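Local coordinates for protein glutaredoxin-2 (Vaccinia virus, PDB 2G2Q) that passes disulfide bonds to viral membrane proteins as a cytoplasmic thiol-disulfide oxidoreductase needed for virion morphogenesis and virus replication, at residues A[1-6]-A[76-81]. Numbering follows the deposited sequence.
Sequences MKNVLI and YNPQTK. With SO4 (sulfate ion), chain D.
Val4 and Tyr76 face each other as an antiparallel hydrogen-bonded pair, joining the N-terminal part of strand 3-9 to the end of strand 71-77 in the mixed sheet of this thioredoxin-fold protein. Two nearly straight backbone bonds close the pair: Val4 N to Tyr76 O at 2.8 Å and Tyr76 N to Val4 O at 2.6 Å.

Apolar contacts line the face that carries these two side chains. Val4 CG2, set beside its own backbone N by a chi1 of -166°, reaches Pro78 CG at 3.7 Å. Two residues farther along strand 3-9, Ile6 CD1 packs against Tyr76 CB at 3.6 Å, the two side chains running side by side, while the phenol ring leads away from strand 3-9. Farther out, the selenomethionine Met1 crosses Gln79 at about a right angle, its SE 3.9 Å from Gln79 CG; SE also touches Pro78 CB.

Polar side chains gather around Asn3 and Asn77, whose amide planes lie 49° apart. Asn3 OD1 comes within 2.8 Å of Asn77 ND2, but the angle is too poor for a hydrogen bond and so close an approach is doubtful. Asn3 ND2, the other arm of the amide, donates to sulfate O4 at 2.6 Å; Tyr30, Lys75 and Tyr116 also bind this ion, probably a crystallisation component. Asn77 uses its OD1 within its own loop, accepting from Gln79 N in the carbonyl plane, an Asx turn, and from Thr80 N at 2.8 Å, well above that plane.

Lys81 N bonds to Asn77 O, closing the bend that leads into strand 82-85. The chemistry thus divides the contact: two backbone bonds fix the strand register, Asn3 ND2 is taken by the sulfate and Asn77 OD1 by the turn, and outside the Val4-Tyr76 pair the segments touch mainly by van der Waals packing at the protein surface.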
loop_
_atom_site.group_PDB
_atom_site.type_symbol
_atom_site.label_atom_id
_atom_site.label_comp_id
_atom_site.label_asym_id
_atom_site.label_seq_id
_atom_site.Cartn_x
_atom_site.Cartn_y
_atom_site.Cartn_z
HETATM N N MSE A 1 6.555 19.414 12.852
HETATM C CA MSE A 1 5.258 18.692 12.668
HETATM C C MSE A 1 5.506 17.390 11.923
HETATM O O MSE A 1 6.316 17.350 11.004
HETATM C CB MSE A 1 4.284 19.562 11.879
HETATM C CG MSE A 1 2.903 18.975 11.665
HETATM SE SE MSE A 1 1.773 20.278 10.732
HETATM C CE MSE A 1 1.608 21.683 12.146
ATOM N N LYS A 2 4.812 16.327 12.319
ATOM C CA LYS A 2 5.038 15.024 11.709
ATOM C C LYS A 2 4.531 15.008 10.279
ATOM O O LYS A 2 3.565 15.679 9.931
ATOM C CB LYS A 2 4.417 13.896 12.538
ATOM C CG LYS A 2 5.285 13.442 13.707
ATOM C CD LYS A 2 4.465 13.298 14.971
ATOM C CE LYS A 2 4.112 11.853 15.292
ATOM N NZ LYS A 2 4.700 11.426 16.604
ATOM N N ASN A 3 5.221 14.271 9.433
ATOM C CA ASN A 3 4.709 14.031 8.116
ATOM C C ASN A 3 3.702 12.883 8.201
ATOM O O ASN A 3 3.678 12.137 9.182
ATOM C CB ASN A 3 5.859 13.769 7.135
ATOM C CG ASN A 3 6.750 15.000 6.942
ATOM O OD1 ASN A 3 6.258 16.113 6.746
ATOM N ND2 ASN A 3 8.070 14.799 6.994
ATOM N N VAL A 4 2.860 12.761 7.184
ATOM C CA VAL A 4 1.784 11.787 7.181
ATOM C C VAL A 4 2.053 10.682 6.149
ATOM O O VAL A 4 2.326 10.966 4.979
ATOM C CB VAL A 4 0.445 12.486 6.870
ATOM C CG1 VAL A 4 -0.717 11.588 7.188
ATOM C CG2 VAL A 4 0.329 13.782 7.675
ATOM N N LEU A 5 2.008 9.429 6.596
ATOM C CA LEU A 5 1.931 8.289 5.691
ATOM C C LEU A 5 0.462 7.980 5.401
ATOM O O LEU A 5 -0.352 7.903 6.325
ATOM C CB LEU A 5 2.636 7.054 6.268
ATOM C CG LEU A 5 4.132 7.249 6.591
ATOM C CD1 LEU A 5 4.783 6.035 7.322
ATOM C CD2 LEU A 5 4.932 7.668 5.351
ATOM N N ILE A 6 0.137 7.835 4.114
ATOM C CA ILE A 6 -1.205 7.481 3.680
ATOM C C ILE A 6 -1.143 6.112 3.047
ATOM O O ILE A 6 -0.486 5.911 2.016
ATOM C CB ILE A 6 -1.809 8.508 2.676
ATOM C CG1 ILE A 6 -1.929 9.897 3.315
ATOM C CG2 ILE A 6 -3.181 8.095 2.230
ATOM C CD1 ILE A 6 -0.876 10.823 2.854
ATOM N N TYR A 76 2.987 12.370 2.873
ATOM C CA TYR A 76 2.540 13.753 2.718
ATOM C C TYR A 76 3.189 14.668 3.757
ATOM O O TYR A 76 3.187 14.369 4.967
ATOM C CB TYR A 76 1.003 13.863 2.824
ATOM C CG TYR A 76 0.507 15.273 2.595
ATOM C CD1 TYR A 76 0.740 15.919 1.378
ATOM C CD2 TYR A 76 -0.168 15.976 3.594
ATOM C CE1 TYR A 76 0.289 17.203 1.143
ATOM C CE2 TYR A 76 -0.625 17.283 3.371
ATOM C CZ TYR A 76 -0.379 17.890 2.139
ATOM O OH TYR A 76 -0.798 19.198 1.887
ATOM N N ASN A 77 3.717 15.793 3.285
ATOM C CA ASN A 77 4.261 16.807 4.182
ATOM C C ASN A 77 3.320 17.987 4.312
ATOM O O ASN A 77 3.277 18.842 3.428
ATOM C CB ASN A 77 5.668 17.268 3.734
ATOM C CG ASN A 77 6.316 18.238 4.723
ATOM O OD1 ASN A 77 5.693 19.200 5.201
ATOM N ND2 ASN A 77 7.562 17.983 5.037
ATOM N N PRO A 78 2.619 18.085 5.455
ATOM C CA PRO A 78 1.543 19.077 5.665
ATOM C C PRO A 78 2.036 20.536 5.718
ATOM O O PRO A 78 1.258 21.487 5.505
ATOM C CB PRO A 78 0.970 18.686 7.030
ATOM C CG PRO A 78 1.513 17.322 7.326
ATOM C CD PRO A 78 2.856 17.274 6.665
ATOM N N GLN A 79 3.310 20.713 6.017
ATOM C CA GLN A 79 3.886 22.043 6.112
ATOM C C GLN A 79 4.341 22.540 4.737
ATOM O O GLN A 79 4.036 23.668 4.351
ATOM C CB GLN A 79 5.046 22.022 7.108
ATOM C CG GLN A 79 4.613 21.737 8.532
ATOM C CD GLN A 79 4.383 23.008 9.327
ATOM O OE1 GLN A 79 3.666 23.918 8.888
ATOM N NE2 GLN A 79 5.002 23.087 10.505
ATOM N N THR A 80 5.084 21.712 4.002
ATOM C CA THR A 80 5.468 22.064 2.625
ATOM C C THR A 80 4.353 21.817 1.609
ATOM O O THR A 80 4.385 22.373 0.520
ATOM C CB THR A 80 6.710 21.311 2.121
ATOM O OG1 THR A 80 6.364 19.950 1.827
ATOM C CG2 THR A 80 7.865 21.378 3.109
ATOM N N LYS A 81 3.382 20.975 1.959
ATOM C CA LYS A 81 2.276 20.624 1.059
ATOM C C LYS A 81 2.777 19.819 -0.145
ATOM O O LYS A 81 2.263 19.937 -1.261
ATOM C CB LYS A 81 1.493 21.871 0.631
ATOM C CG LYS A 81 0.761 22.546 1.784
ATOM C CD LYS A 81 0.094 23.863 1.364
ATOM C CE LYS A 81 -0.929 24.299 2.401
ATOM N NZ LYS A 81 -1.229 25.770 2.355
HETATM S S SO4 D . 10.518 12.363 5.907
HETATM O O1 SO4 D . 10.174 13.152 4.732
HETATM O O2 SO4 D . 10.486 10.939 5.578
HETATM O O3 SO4 D . 11.872 12.740 6.318
HETATM O O4 SO4 D . 9.575 12.649 6.988
#